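Local coordinates for protein trans-2-enoyl-CoA reductase [NADH] (Treponema denticola ATCC 35405, PDB 4GGO) that reduces the carbon-carbon double bond of trans-2-enoyl-CoA substrates such as crotonyl-CoA with NADH, yielding the saturated acyl-CoA in fatty acid synthesis, at residues A[33-38]-A[314-319]; A[274-279]-A[337-342]; A[292-297]-A[355-360]; A[303-308]-A[346-351]. All coordinates share one frame; numbering follows the deposited sequence.

Interaction 1: A[33-38]-A[314-319]; sequences EYTKKR and QITRLY
Thr316 is the residue on which Tyr34, Thr35 and Arg38 converge. The axes of the two short helical segments run at 32° to each other and come within 10.6 Å. Thr316 faces the other helix from the 314-319 side. Its CB meets the aliphatic part of Arg38, with Thr316 CB 3.6 Å from Arg38 CG. Its hydroxyl touches two neighbours. Thr316 OG1 is 3.6 Å from Tyr34 CE2, where it lies at the ring edge, in the ring plane. The same OG1 is 3.6 Å from Arg38 CG. The methyl branch turns to the other threonine, with Thr316 CG2 4.1 Å from Thr35 OG1. A chi1 of 49° sets OG1 between the backbone N and the carbonyl carbon, where it can bond to Ile312 O and Glu313 O of its own helix. Thr35 OG1, in a different rotamer, bonds Gln31 O of its own helix. Arg38 bends at chi2, and its guanidinium passes on towards the backbone of the other helix. Arg38 NH2 lies 4.2 Å from Arg317 CA. The guanidinium of Arg317 turns to Glu309 and Asp342 and makes a cation-pi contact with Trp343. Helix 61-74, whose first two residues belong to the NAD-binding set, packs Ile68 on Thr35 and Thr69 on Thr316. The contact thus joins the N-terminal helix 21-38 to helix 311-323 of the Rossmann-type core. Both threonine hydroxyls are spent on their own helices. Adhesion between these two segments therefore rests on van der Waals contact, mainly among carbons and already bonded hydroxyl oxygens.

Interaction 2: A[274-279]-A[337-342]; sequences VSVNKG and RIRIDD
Val276 and Ile338 are joined at the edge of the parallel sheet, and the packing is tightest here. Ile338 N donates to Val274 O at 3.0 Å. Val276 N returns a bond to Ile338 O at 2.8 Å, with an N-H...O angle of 161°. Ile340 N then donates to Val276 O at 3.0 Å. On one face, Ser275 OG rests 3.9 Å from Ile338 CG2. On the other, Val276 CG2 rests 3.6 Å from the aliphatic CD of Arg339, and Val276 CG1 is 3.3 Å from Asp341 OD2. Arg339 lies beside Val276, pointing the same way, and folds back at chi2 and chi3 (both -65°). Arg339 grips the Asp341 carboxylate side-on, Arg339 NE to Asp341 OD1 at 2.9 Å and NH2 to OD2 at 3.1 Å. Arg337 and Arg339 form a partly exposed, charged margin: Arg337 bonds Glu257 and Asp333, and Arg339 NH1 also takes Asp333. The solvent side is looser, where a water sits between Asn277 O and Asp341 OD2. Past the ladder, Lys278 O accepts from the hydroxyl of Tyr62, an NAD-binding residue. The contact is thus a buried backbone ladder with a charge-paired margin, in which the arginine charges are probably well compensated.

Interaction 3: A[292-297]-A[355-360]; sequences PLYLAS and ALMEKV
Leu293 O takes two bonds from Ser297, one helical turn (four residues) further along. Ser297 N reaches it at 3.0 Å and Ser297 OG at 2.7 Å, from opposite faces of the carbonyl plane. With chi1 at -56°, OG lies beside its own backbone N and can fold back to this carbonyl. The tethered hydroxyl also forms part of the surface met by the other helix: Ser297 OG is 3.5 Å from Met357 CG. Met357 is the main side chain from that helix. It enters between Ser297 and Tyr294, and its SD lies 3.8 Å from Tyr294 CA, at the edge of the tyrosine ring and near its plane. Leu356 flanks Met357, with Leu356 CD2 3.8 Å from Ser297 O. Further on, Leu293 and Val360 pass alongside, pointing oppositely, with Leu293 CD1 4.0 Å from Val360 CG1. The axes of the two short helical segments cross at 119° and approach to 9.8 Å. Tyr294 OH is held by Glu344 and Gln350, and its side chain touches Tyr234, a substrate-binding residue. Helix 291-305 follows the NAD-binding residues Leu280, Val281 and Thr282. Its packing against helix 347-359 is consistent with the substrate side of a short-chain dehydrogenase-like Rossmann fold, where a helical region after the sixth strand borders the acyl pocket.

Interaction 4: A[303-308]-A[346-351]; sequences KEKGNH and EEDVQK
Lys305 and Asp348 form the ionic part of this surface contact. Lys305 NZ reaches Asp348 OD2 at 3.2 Å, a salt bridge whose hydrogen bond is weak. The two side chains run alongside, pointing oppositely. At the end of the extended chain Lys305 CE already lies 3.3 Å from Asp348 OD2; the chi4 bend (-65°) then sets NZ by the same oxygen. A second salt bridge lies within helix 347-359, where Lys351 NZ meets the anti lone pair of Glu347 OE2 at 2.8 Å. Two acceptors also come close, with Glu346 OE1 2.8 Å from Asp348 OD1. Such proximity might favour a proton on one of these carboxylates, although Lys305 and the helix start would probably ease their repulsion. The planes of the Glu346 carboxylate and the Asn307 amide are 60° apart.

The apolar part centres on Val349. One lysine methylene, Lys305 CD, touches the valine methyl, 3.9 Å from Val349 CG2. Asn307 also passes close to Val349. Leu298 and Met302 of helix 291-305 touch the buried Val349 as well.

The backbone part consists of two helix ends. Gly306 leaves helix 291-305 with a positive phi of 98°, and the chain turns to bring Asn307 up to the other segment. Glu346 holds the N-cap position of helix 347-359. The chemistry is thus divided: a buried valine supplies the apolar seat, while a salt bridge at the surface, its hydrogen bond weak, spans the rim and probably adds only modestly to the hold.

In the fold
From the N terminus, helix 21-38 is the first helix of the chain, and interaction 1 closes a long loop from it to helix 311-323. Strand 270-276 opens interaction 2, which closes on strand 338-339, the edge strand of the parallel sheet. Helix 291-305 opens interactions 3 and 4, and both close on helix 347-359. Interaction 4 is nested within interaction 3. Interactions 1 and 2 cross each other, and each crosses both 3 and 4. Gln314 bonds Lys278 N and Ile340 O, tying interaction 1 to 2. Gly279 packs on Leu295 between 2 and 3. The Rossmann-type sheet and its helices are thus joined to the helix pair beside the substrate site.

Interaction 1: A[33-38]-A[314-319]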
loop_
_atom_site.group_PDB
_atom_site.type_symbol
_atom_site.label_atom_id
_atom_site.label_comp_id
_atom_site.label_asym_id
_atom_site.label_seq_id
_atom_site.Cartn_x
_atom_site.Cartn_y
_atom_site.Cartn_z
ATOM N N GLU A 33 10.919 6.991 -12.763
ATOM C CA GLU A 33 12.339 7.059 -13.094
ATOM C C GLU A 33 13.124 5.938 -12.422
ATOM O O GLU A 33 14.019 5.349 -13.029
ATOM C CB GLU A 33 12.929 8.421 -12.718
ATOM C CG GLU A 33 14.414 8.553 -13.041
ATOM C CD GLU A 33 14.981 9.913 -12.679
ATOM O OE1 GLU A 33 14.194 10.812 -12.315
ATOM O OE2 GLU A 33 16.217 10.081 -12.757
ATOM N N TYR A 34 12.788 5.640 -11.169
ATOM C CA TYR A 34 13.444 4.550 -10.459
ATOM C C TYR A 34 13.138 3.216 -11.124
ATOM O O TYR A 34 14.030 2.390 -11.318
ATOM C CB TYR A 34 13.020 4.498 -8.988
ATOM C CG TYR A 34 13.629 3.326 -8.247
ATOM C CD1 TYR A 34 14.895 3.421 -7.684
ATOM C CD2 TYR A 34 12.945 2.121 -8.122
ATOM C CE1 TYR A 34 15.461 2.352 -7.014
ATOM C CE2 TYR A 34 13.506 1.046 -7.455
ATOM C CZ TYR A 34 14.762 1.169 -6.902
ATOM O OH TYR A 34 15.324 0.104 -6.236
ATOM N N THR A 35 11.868 3.014 -11.461
ATOM C CA THR A 35 11.413 1.764 -12.059
ATOM C C THR A 35 12.122 1.468 -13.381
ATOM O O THR A 35 12.484 0.324 -13.659
ATOM C CB THR A 35 9.886 1.774 -12.286
ATOM O OG1 THR A 35 9.220 2.027 -11.043
ATOM C CG2 THR A 35 9.416 0.440 -12.844
ATOM N N LYS A 36 12.322 2.504 -14.190
ATOM C CA LYS A 36 13.025 2.352 -15.461
ATOM C C LYS A 36 14.481 1.950 -15.242
ATOM O O LYS A 36 15.072 1.247 -16.063
ATOM C CB LYS A 36 12.950 3.644 -16.280
ATOM C CG LYS A 36 11.558 3.974 -16.800
ATOM C CD LYS A 36 11.559 5.281 -17.576
ATOM C CE LYS A 36 10.197 5.567 -18.186
ATOM N NZ LYS A 36 9.818 4.541 -19.197
ATOM N N LYS A 37 15.054 2.396 -14.129
ATOM C CA LYS A 37 16.435 2.064 -13.797
ATOM C C LYS A 37 16.532 0.728 -13.071
ATOM O O LYS A 37 17.556 0.052 -13.138
ATOM C CB LYS A 37 17.060 3.153 -12.926
ATOM C CG LYS A 37 17.127 4.520 -13.576
ATOM C CD LYS A 37 17.811 5.518 -12.655
ATOM C CE LYS A 37 17.843 6.903 -13.275
ATOM N NZ LYS A 37 18.511 6.897 -14.605
ATOM N N ARG A 38 15.466 0.355 -12.371
ATOM C CA ARG A 38 15.467 -0.867 -11.574
ATOM C C ARG A 38 15.111 -2.088 -12.415
ATOM O O ARG A 38 15.787 -3.116 -12.356
ATOM C CB ARG A 38 14.503 -0.735 -10.394
ATOM C CG ARG A 38 14.397 -1.979 -9.532
ATOM C CD ARG A 38 15.747 -2.366 -8.953
ATOM N NE ARG A 38 15.653 -3.528 -8.074
ATOM C CZ ARG A 38 15.708 -4.787 -8.493
ATOM N NH1 ARG A 38 15.849 -5.054 -9.786
ATOM N NH2 ARG A 38 15.617 -5.783 -7.620
ATOM N N GLN A 314 10.269 -1.753 -2.772
ATOM C CA GLN A 314 9.597 -2.976 -2.350
ATOM C C GLN A 314 8.929 -3.707 -3.511
ATOM O O GLN A 314 9.136 -4.903 -3.704
ATOM C CB GLN A 314 8.535 -2.650 -1.299
ATOM C CG GLN A 314 9.037 -2.649 0.125
ATOM C CD GLN A 314 8.843 -3.988 0.803
ATOM O OE1 GLN A 314 7.717 -4.377 1.115
ATOM N NE2 GLN A 314 9.939 -4.701 1.034
ATOM N N ILE A 315 8.125 -2.978 -4.277
ATOM C CA ILE A 315 7.306 -3.590 -5.317
ATOM C C ILE A 315 8.110 -4.013 -6.547
ATOM O O ILE A 315 7.848 -5.065 -7.132
ATOM C CB ILE A 315 6.134 -2.677 -5.720
ATOM C CG1 ILE A 315 5.297 -2.333 -4.485
ATOM C CG2 ILE A 315 5.276 -3.347 -6.774
ATOM C CD1 ILE A 315 4.880 -3.542 -3.674
ATOM N N THR A 316 9.091 -3.206 -6.937
ATOM C CA THR A 316 9.981 -3.603 -8.023
ATOM C C THR A 316 10.712 -4.894 -7.662
ATOM O O THR A 316 10.881 -5.773 -8.505
ATOM C CB THR A 316 11.002 -2.507 -8.383
ATOM O OG1 THR A 316 11.644 -2.033 -7.193
ATOM C CG2 THR A 316 10.316 -1.349 -9.088
ATOM N N ARG A 317 11.128 -5.014 -6.402
ATOM C CA ARG A 317 11.759 -6.245 -5.933
ATOM C C ARG A 317 10.760 -7.397 -5.949
ATOM O O ARG A 317 11.110 -8.530 -6.286
ATOM C CB ARG A 317 12.352 -6.069 -4.530
ATOM C CG ARG A 317 12.945 -7.349 -3.953
ATOM C CD ARG A 317 14.017 -7.073 -2.902
ATOM N NE ARG A 317 13.471 -6.546 -1.654
ATOM C CZ ARG A 317 13.074 -7.301 -0.633
ATOM N NH1 ARG A 317 13.149 -8.622 -0.715
ATOM N NH2 ARG A 317 12.599 -6.737 0.469
ATOM N N LEU A 318 9.516 -7.097 -5.588
ATOM C CA LEU A 318 8.438 -8.081 -5.623
ATOM C C LEU A 318 8.243 -8.662 -7.023
ATOM O O LEU A 318 8.163 -9.877 -7.192
ATOM C CB LEU A 318 7.129 -7.455 -5.138
ATOM C CG LEU A 318 5.871 -8.317 -5.278
ATOM C CD1 LEU A 318 5.930 -9.528 -4.355
ATOM C CD2 LEU A 318 4.622 -7.489 -5.009
ATOM N N TYR A 319 8.162 -7.789 -8.023
ATOM C CA TYR A 319 7.988 -8.220 -9.407
ATOM C C TYR A 319 9.197 -9.008 -9.904
ATOM O O TYR A 319 9.060 -10.096 -10.465
ATOM C CB TYR A 319 7.765 -7.012 -10.320
ATOM C CG TYR A 319 6.330 -6.537 -10.429
ATOM C CD1 TYR A 319 5.698 -5.903 -9.366
ATOM C CD2 TYR A 319 5.616 -6.696 -11.611
ATOM C CE1 TYR A 319 4.386 -5.457 -9.474
ATOM C CE2 TYR A 319 4.308 -6.256 -11.728
ATOM C CZ TYR A 319 3.699 -5.635 -10.656
ATOM O OH TYR A 319 2.398 -5.195 -10.771
#

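Interaction 2: A[274-279]-A[337-342]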
loop_
_atom_site.group_PDB
_atom_site.type_symbol
_atom_site.label_atom_id
_atom_site.label_comp_id
_atom_site.label_asym_id
_atom_site.label_seq_id
_atom_site.Cartn_x
_atom_site.Cartn_y
_atom_site.Cartn_z
ATOM N N VAL A 274 -1.083 -14.170 -0.381
ATOM C CA VAL A 274 -0.971 -12.995 0.465
ATOM C C VAL A 274 0.486 -12.569 0.413
ATOM O O VAL A 274 1.383 -13.381 0.636
ATOM C CB VAL A 274 -1.368 -13.282 1.923
ATOM C CG1 VAL A 274 -0.994 -12.106 2.814
ATOM C CG2 VAL A 274 -2.858 -13.575 2.022
ATOM N N SER A 275 0.725 -11.306 0.085
ATOM C CA SER A 275 2.082 -10.782 0.063
ATOM C C SER A 275 2.317 -9.925 1.297
ATOM O O SER A 275 1.701 -8.870 1.459
ATOM C CB SER A 275 2.329 -9.960 -1.204
ATOM O OG SER A 275 3.666 -9.489 -1.247
ATOM N N VAL A 276 3.197 -10.392 2.176
ATOM C CA VAL A 276 3.523 -9.650 3.383
ATOM C C VAL A 276 4.638 -8.660 3.078
ATOM O O VAL A 276 5.767 -9.053 2.782
ATOM C CB VAL A 276 3.957 -10.581 4.529
ATOM C CG1 VAL A 276 4.020 -9.807 5.838
ATOM C CG2 VAL A 276 2.994 -11.750 4.649
ATOM N N ASN A 277 4.308 -7.375 3.141
ATOM C CA ASN A 277 5.263 -6.323 2.821
ATOM C C ASN A 277 5.894 -5.722 4.073
ATOM O O ASN A 277 5.516 -6.063 5.194
ATOM C CB ASN A 277 4.590 -5.232 1.988
ATOM C CG ASN A 277 4.062 -5.752 0.661
ATOM O OD1 ASN A 277 4.092 -6.954 0.393
ATOM N ND2 ASN A 277 3.567 -4.844 -0.173
ATOM N N LYS A 278 6.857 -4.825 3.876
ATOM C CA LYS A 278 7.546 -4.197 4.997
ATOM C C LYS A 278 6.695 -3.098 5.625
ATOM O O LYS A 278 5.691 -2.671 5.053
ATOM C CB LYS A 278 8.895 -3.622 4.558
ATOM C CG LYS A 278 8.801 -2.302 3.806
ATOM C CD LYS A 278 10.178 -1.790 3.408
ATOM C CE LYS A 278 11.003 -1.383 4.621
ATOM N NZ LYS A 278 10.463 -0.157 5.273
ATOM N N GLY A 279 7.105 -2.645 6.805
ATOM C CA GLY A 279 6.408 -1.575 7.490
ATOM C C GLY A 279 6.701 -0.228 6.866
ATOM O O GLY A 279 7.806 0.018 6.381
ATOM N N ARG A 337 2.818 -17.885 1.863
ATOM C CA ARG A 337 2.740 -16.437 1.725
ATOM C C ARG A 337 4.017 -15.902 1.092
ATOM O O ARG A 337 5.114 -16.367 1.402
ATOM C CB ARG A 337 2.539 -15.777 3.091
ATOM C CG ARG A 337 1.287 -16.219 3.829
ATOM C CD ARG A 337 1.250 -15.659 5.246
ATOM N NE ARG A 337 2.422 -16.058 6.020
ATOM C CZ ARG A 337 2.451 -16.143 7.347
ATOM N NH1 ARG A 337 1.363 -15.864 8.053
ATOM N NH2 ARG A 337 3.564 -16.515 7.966
ATOM N N ILE A 338 3.874 -14.928 0.200
ATOM C CA ILE A 338 5.029 -14.221 -0.334
ATOM C C ILE A 338 5.544 -13.262 0.735
ATOM O O ILE A 338 4.765 -12.523 1.335
ATOM C CB ILE A 338 4.677 -13.437 -1.612
ATOM C CG1 ILE A 338 4.255 -14.397 -2.727
ATOM C CG2 ILE A 338 5.858 -12.590 -2.064
ATOM C CD1 ILE A 338 3.868 -13.707 -4.017
ATOM N N ARG A 339 6.852 -13.286 0.978
ATOM C CA ARG A 339 7.449 -12.457 2.018
ATOM C C ARG A 339 8.487 -11.493 1.457
ATOM O O ARG A 339 9.578 -11.907 1.067
ATOM C CB ARG A 339 8.104 -13.334 3.091
ATOM C CG ARG A 339 7.177 -14.361 3.720
ATOM C CD ARG A 339 6.064 -13.692 4.510
ATOM N NE ARG A 339 6.572 -12.963 5.670
ATOM C CZ ARG A 339 6.718 -13.494 6.880
ATOM N NH1 ARG A 339 6.398 -14.763 7.092
ATOM N NH2 ARG A 339 7.184 -12.756 7.879
ATOM N N ILE A 340 8.153 -10.208 1.418
ATOM C CA ILE A 340 9.143 -9.188 1.087
ATOM C C ILE A 340 9.399 -8.290 2.291
ATOM O O ILE A 340 9.985 -7.213 2.169
ATOM C CB ILE A 340 8.759 -8.355 -0.154
ATOM C CG1 ILE A 340 7.433 -7.628 0.064
ATOM C CG2 ILE A 340 8.699 -9.242 -1.393
ATOM C CD1 ILE A 340 7.047 -6.719 -1.087
ATOM N N ASP A 341 8.951 -8.750 3.455
ATOM C CA ASP A 341 9.326 -8.138 4.722
ATOM C C ASP A 341 10.508 -8.912 5.297
ATOM O O ASP A 341 10.834 -8.792 6.480
ATOM C CB ASP A 341 8.151 -8.158 5.701
ATOM C CG ASP A 341 7.673 -9.565 6.014
ATOM O OD1 ASP A 341 7.919 -10.480 5.201
ATOM O OD2 ASP A 341 7.045 -9.755 7.076
ATOM N N ASP A 342 11.141 -9.710 4.444
ATOM C CA ASP A 342 12.230 -10.585 4.867
ATOM C C ASP A 342 13.471 -9.813 5.315
ATOM O O ASP A 342 14.197 -10.262 6.199
ATOM C CB ASP A 342 12.574 -11.599 3.768
ATOM C CG ASP A 342 12.810 -10.948 2.416
ATOM O OD1 ASP A 342 12.384 -9.791 2.218
ATOM O OD2 ASP A 342 13.417 -11.602 1.543
HETATM O O HOH W 1 5.758 -7.767 7.943
#

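Interaction 3: A[292-297]-A[355-360]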
loop_
_atom_site.group_PDB
_atom_site.type_symbol
_atom_site.label_atom_id
_atom_site.label_comp_id
_atom_site.label_asym_id
_atom_site.label_seq_id
_atom_site.Cartn_x
_atom_site.Cartn_y
_atom_site.Cartn_z
ATOM N N PRO A 292 5.067 4.153 15.387
ATOM C CA PRO A 292 5.885 5.271 14.897
ATOM C C PRO A 292 7.325 5.220 15.402
ATOM O O PRO A 292 8.242 5.585 14.665
ATOM C CB PRO A 292 5.174 6.501 15.472
ATOM C CG PRO A 292 3.777 6.050 15.711
ATOM C CD PRO A 292 3.915 4.634 16.169
ATOM N N LEU A 293 7.516 4.775 16.640
ATOM C CA LEU A 293 8.853 4.652 17.208
ATOM C C LEU A 293 9.612 3.507 16.551
ATOM O O LEU A 293 10.809 3.612 16.288
ATOM C CB LEU A 293 8.783 4.432 18.720
ATOM C CG LEU A 293 10.129 4.200 19.413
ATOM C CD1 LEU A 293 11.049 5.397 19.216
ATOM C CD2 LEU A 293 9.937 3.906 20.892
ATOM N N TYR A 294 8.908 2.409 16.297
ATOM C CA TYR A 294 9.495 1.260 15.625
ATOM C C TYR A 294 9.956 1.613 14.213
ATOM O O TYR A 294 11.094 1.330 13.838
ATOM C CB TYR A 294 8.497 0.101 15.574
ATOM C CG TYR A 294 8.908 -1.010 14.636
ATOM C CD1 TYR A 294 9.984 -1.835 14.938
ATOM C CD2 TYR A 294 8.219 -1.238 13.452
ATOM C CE1 TYR A 294 10.367 -2.853 14.086
ATOM C CE2 TYR A 294 8.594 -2.256 12.591
ATOM C CZ TYR A 294 9.671 -3.059 12.914
ATOM O OH TYR A 294 10.050 -4.075 12.067
ATOM N N LEU A 295 9.067 2.236 13.442
ATOM C CA LEU A 295 9.367 2.618 12.064
ATOM C C LEU A 295 10.527 3.601 11.978
ATOM O O LEU A 295 11.403 3.458 11.129
ATOM C CB LEU A 295 8.132 3.215 11.387
ATOM C CG LEU A 295 6.998 2.244 11.061
ATOM C CD1 LEU A 295 5.817 2.989 10.470
ATOM C CD2 LEU A 295 7.480 1.162 10.110
ATOM N N ALA A 296 10.524 4.601 12.854
ATOM C CA ALA A 296 11.610 5.576 12.903
ATOM C C ALA A 296 12.937 4.886 13.209
ATOM O O ALA A 296 13.977 5.234 12.648
ATOM C CB ALA A 296 11.315 6.649 13.938
ATOM N N SER A 297 12.890 3.902 14.100
ATOM C CA SER A 297 14.073 3.131 14.449
ATOM C C SER A 297 14.446 2.182 13.316
ATOM O O SER A 297 15.625 1.985 13.026
ATOM C CB SER A 297 13.834 2.346 15.738
ATOM O OG SER A 297 13.439 3.211 16.789
ATOM N N ALA A 355 17.287 -2.859 20.330
ATOM C CA ALA A 355 18.277 -2.199 21.172
ATOM C C ALA A 355 18.144 -0.686 21.055
ATOM O O ALA A 355 18.285 0.039 22.039
ATOM C CB ALA A 355 19.682 -2.642 20.792
ATOM N N LEU A 356 17.857 -0.220 19.844
ATOM C CA LEU A 356 17.730 1.206 19.576
ATOM C C LEU A 356 16.515 1.809 20.278
ATOM O O LEU A 356 16.598 2.899 20.845
ATOM C CB LEU A 356 17.652 1.459 18.069
ATOM C CG LEU A 356 17.746 2.911 17.602
ATOM C CD1 LEU A 356 18.993 3.572 18.166
ATOM C CD2 LEU A 356 17.744 2.981 16.080
ATOM N N MET A 357 15.394 1.093 20.247
ATOM C CA MET A 357 14.159 1.577 20.860
ATOM C C MET A 357 14.284 1.755 22.374
ATOM O O MET A 357 13.626 2.614 22.960
ATOM C CB MET A 357 12.985 0.649 20.530
ATOM C CG MET A 357 12.550 0.684 19.070
ATOM S SD MET A 357 11.000 -0.191 18.764
ATOM C CE MET A 357 11.500 -1.891 19.018
ATOM N N GLU A 358 15.127 0.942 23.002
ATOM C CA GLU A 358 15.328 1.013 24.447
ATOM C C GLU A 358 16.170 2.218 24.862
ATOM O O GLU A 358 16.112 2.656 26.011
ATOM C CB GLU A 358 15.977 -0.272 24.967
ATOM C CG GLU A 358 15.059 -1.482 24.976
ATOM C CD GLU A 358 15.733 -2.720 25.540
ATOM O OE1 GLU A 358 16.952 -2.665 25.813
ATOM O OE2 GLU A 358 15.044 -3.748 25.713
ATOM N N LYS A 359 16.945 2.752 23.925
ATOM C CA LYS A 359 17.863 3.846 24.229
ATOM C C LYS A 359 17.291 5.217 23.869
ATOM O O LYS A 359 17.838 6.247 24.263
ATOM C CB LYS A 359 19.199 3.630 23.514
ATOM C CG LYS A 359 19.854 2.298 23.830
ATOM C CD LYS A 359 21.095 2.076 22.983
ATOM C CE LYS A 359 21.713 0.714 23.256
ATOM N NZ LYS A 359 22.166 0.578 24.668
ATOM N N VAL A 360 16.192 5.225 23.122
ATOM C CA VAL A 360 15.579 6.475 22.685
ATOM C C VAL A 360 15.038 7.288 23.858
ATOM O O VAL A 360 14.343 6.761 24.725
ATOM C CB VAL A 360 14.440 6.228 21.672
ATOM C CG1 VAL A 360 13.744 7.532 21.318
ATOM C CG2 VAL A 360 14.982 5.565 20.420
#

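Interaction 4: A[303-308]-A[346-351]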
loop_
_atom_site.group_PDB
_atom_site.type_symbol
_atom_site.label_atom_id
_atom_site.label_comp_id
_atom_site.label_asym_id
_atom_site.label_seq_id
_atom_site.Cartn_x
_atom_site.Cartn_y
_atom_site.Cartn_z
ATOM N N LYS A 303 18.624 1.943 6.831
ATOM C CA LYS A 303 19.365 2.875 5.988
ATOM C C LYS A 303 20.866 2.760 6.244
ATOM O O LYS A 303 21.672 2.894 5.324
ATOM C CB LYS A 303 18.885 4.315 6.194
ATOM C CG LYS A 303 17.560 4.622 5.508
ATOM C CD LYS A 303 17.068 6.029 5.817
ATOM C CE LYS A 303 15.760 6.318 5.093
ATOM N NZ LYS A 303 15.267 7.701 5.344
ATOM N N GLU A 304 21.234 2.501 7.496
ATOM C CA GLU A 304 22.636 2.297 7.847
ATOM C C GLU A 304 23.155 0.962 7.314
ATOM O O GLU A 304 24.312 0.854 6.912
ATOM C CB GLU A 304 22.841 2.376 9.365
ATOM C CG GLU A 304 22.682 3.775 9.939
ATOM C CD GLU A 304 23.116 3.866 11.389
ATOM O OE1 GLU A 304 23.583 2.846 11.940
ATOM O OE2 GLU A 304 22.993 4.960 11.978
ATOM N N LYS A 305 22.290 -0.049 7.306
ATOM C CA LYS A 305 22.669 -1.376 6.831
ATOM C C LYS A 305 22.656 -1.461 5.307
ATOM O O LYS A 305 23.365 -2.274 4.715
ATOM C CB LYS A 305 21.750 -2.445 7.426
ATOM C CG LYS A 305 21.965 -2.695 8.910
ATOM C CD LYS A 305 21.092 -3.838 9.406
ATOM C CE LYS A 305 21.408 -4.193 10.850
ATOM N NZ LYS A 305 22.786 -4.735 11.006
ATOM N N GLY A 306 21.840 -0.622 4.677
ATOM C CA GLY A 306 21.777 -0.569 3.229
ATOM C C GLY A 306 20.629 -1.359 2.631
ATOM O O GLY A 306 20.567 -1.538 1.415
ATOM N N ASN A 307 19.719 -1.832 3.477
ATOM C CA ASN A 307 18.578 -2.607 2.997
ATOM C C ASN A 307 17.230 -1.907 3.174
ATOM O O ASN A 307 16.180 -2.551 3.145
ATOM C CB ASN A 307 18.546 -4.002 3.636
ATOM C CG ASN A 307 18.459 -3.954 5.149
ATOM O OD1 ASN A 307 18.410 -2.882 5.747
ATOM N ND2 ASN A 307 18.434 -5.125 5.775
ATOM N N HIS A 308 17.261 -0.589 3.353
ATOM C CA HIS A 308 16.024 0.179 3.463
ATOM C C HIS A 308 15.290 0.225 2.131
ATOM O O HIS A 308 15.910 0.340 1.072
ATOM C CB HIS A 308 16.296 1.603 3.943
ATOM C CG HIS A 308 15.081 2.477 3.940
ATOM N ND1 HIS A 308 14.037 2.302 4.823
ATOM C CD2 HIS A 308 14.733 3.520 3.149
ATOM C CE1 HIS A 308 13.103 3.207 4.583
ATOM N NE2 HIS A 308 13.501 3.958 3.573
ATOM N N GLU A 346 14.746 -9.666 9.383
ATOM C CA GLU A 346 16.054 -10.274 9.598
ATOM C C GLU A 346 16.427 -10.121 11.062
ATOM O O GLU A 346 16.145 -9.090 11.671
ATOM C CB GLU A 346 17.121 -9.596 8.743
ATOM C CG GLU A 346 17.181 -10.051 7.307
ATOM C CD GLU A 346 18.193 -9.257 6.508
ATOM O OE1 GLU A 346 19.169 -8.767 7.114
ATOM O OE2 GLU A 346 18.011 -9.114 5.281
ATOM N N GLU A 347 17.054 -11.147 11.623
ATOM C CA GLU A 347 17.441 -11.134 13.028
ATOM C C GLU A 347 18.362 -9.964 13.356
ATOM O O GLU A 347 18.188 -9.295 14.373
ATOM C CB GLU A 347 18.112 -12.454 13.410
ATOM C CG GLU A 347 18.464 -12.554 14.885
ATOM C CD GLU A 347 19.316 -13.759 15.207
ATOM O OE1 GLU A 347 18.893 -14.892 14.898
ATOM O OE2 GLU A 347 20.410 -13.573 15.778
ATOM N N ASP A 348 19.334 -9.712 12.484
ATOM C CA ASP A 348 20.296 -8.640 12.714
ATOM C C ASP A 348 19.619 -7.270 12.692
ATOM O O ASP A 348 20.013 -6.358 13.421
ATOM C CB ASP A 348 21.445 -8.715 11.702
ATOM C CG ASP A 348 21.010 -8.381 10.287
ATOM O OD1 ASP A 348 20.263 -9.180 9.680
ATOM O OD2 ASP A 348 21.430 -7.322 9.775
ATOM N N VAL A 349 18.588 -7.135 11.864
ATOM C CA VAL A 349 17.819 -5.901 11.814
ATOM C C VAL A 349 16.979 -5.724 13.078
ATOM O O VAL A 349 17.037 -4.682 13.726
ATOM C CB VAL A 349 16.906 -5.841 10.571
ATOM C CG1 VAL A 349 15.938 -4.662 10.674
ATOM C CG2 VAL A 349 17.740 -5.745 9.299
ATOM N N GLN A 350 16.212 -6.753 13.429
ATOM C CA GLN A 350 15.296 -6.684 14.567
ATOM C C GLN A 350 16.009 -6.487 15.905
ATOM O O GLN A 350 15.503 -5.795 16.788
ATOM C CB GLN A 350 14.404 -7.928 14.617
ATOM C CG GLN A 350 13.339 -7.964 13.527
ATOM C CD GLN A 350 12.390 -6.783 13.604
ATOM O OE1 GLN A 350 11.832 -6.486 14.661
ATOM N NE2 GLN A 350 12.211 -6.093 12.482
ATOM N N LYS A 351 17.181 -7.093 16.056
ATOM C CA LYS A 351 17.945 -6.928 17.284
ATOM C C LYS A 351 18.508 -5.515 17.396
ATOM O O LYS A 351 18.547 -4.937 18.480
ATOM C CB LYS A 351 19.052 -7.979 17.381
ATOM C CG LYS A 351 18.525 -9.372 17.682
ATOM C CD LYS A 351 19.638 -10.315 18.103
ATOM C CE LYS A 351 20.644 -10.515 16.987
ATOM N NZ LYS A 351 21.636 -11.569 17.332
#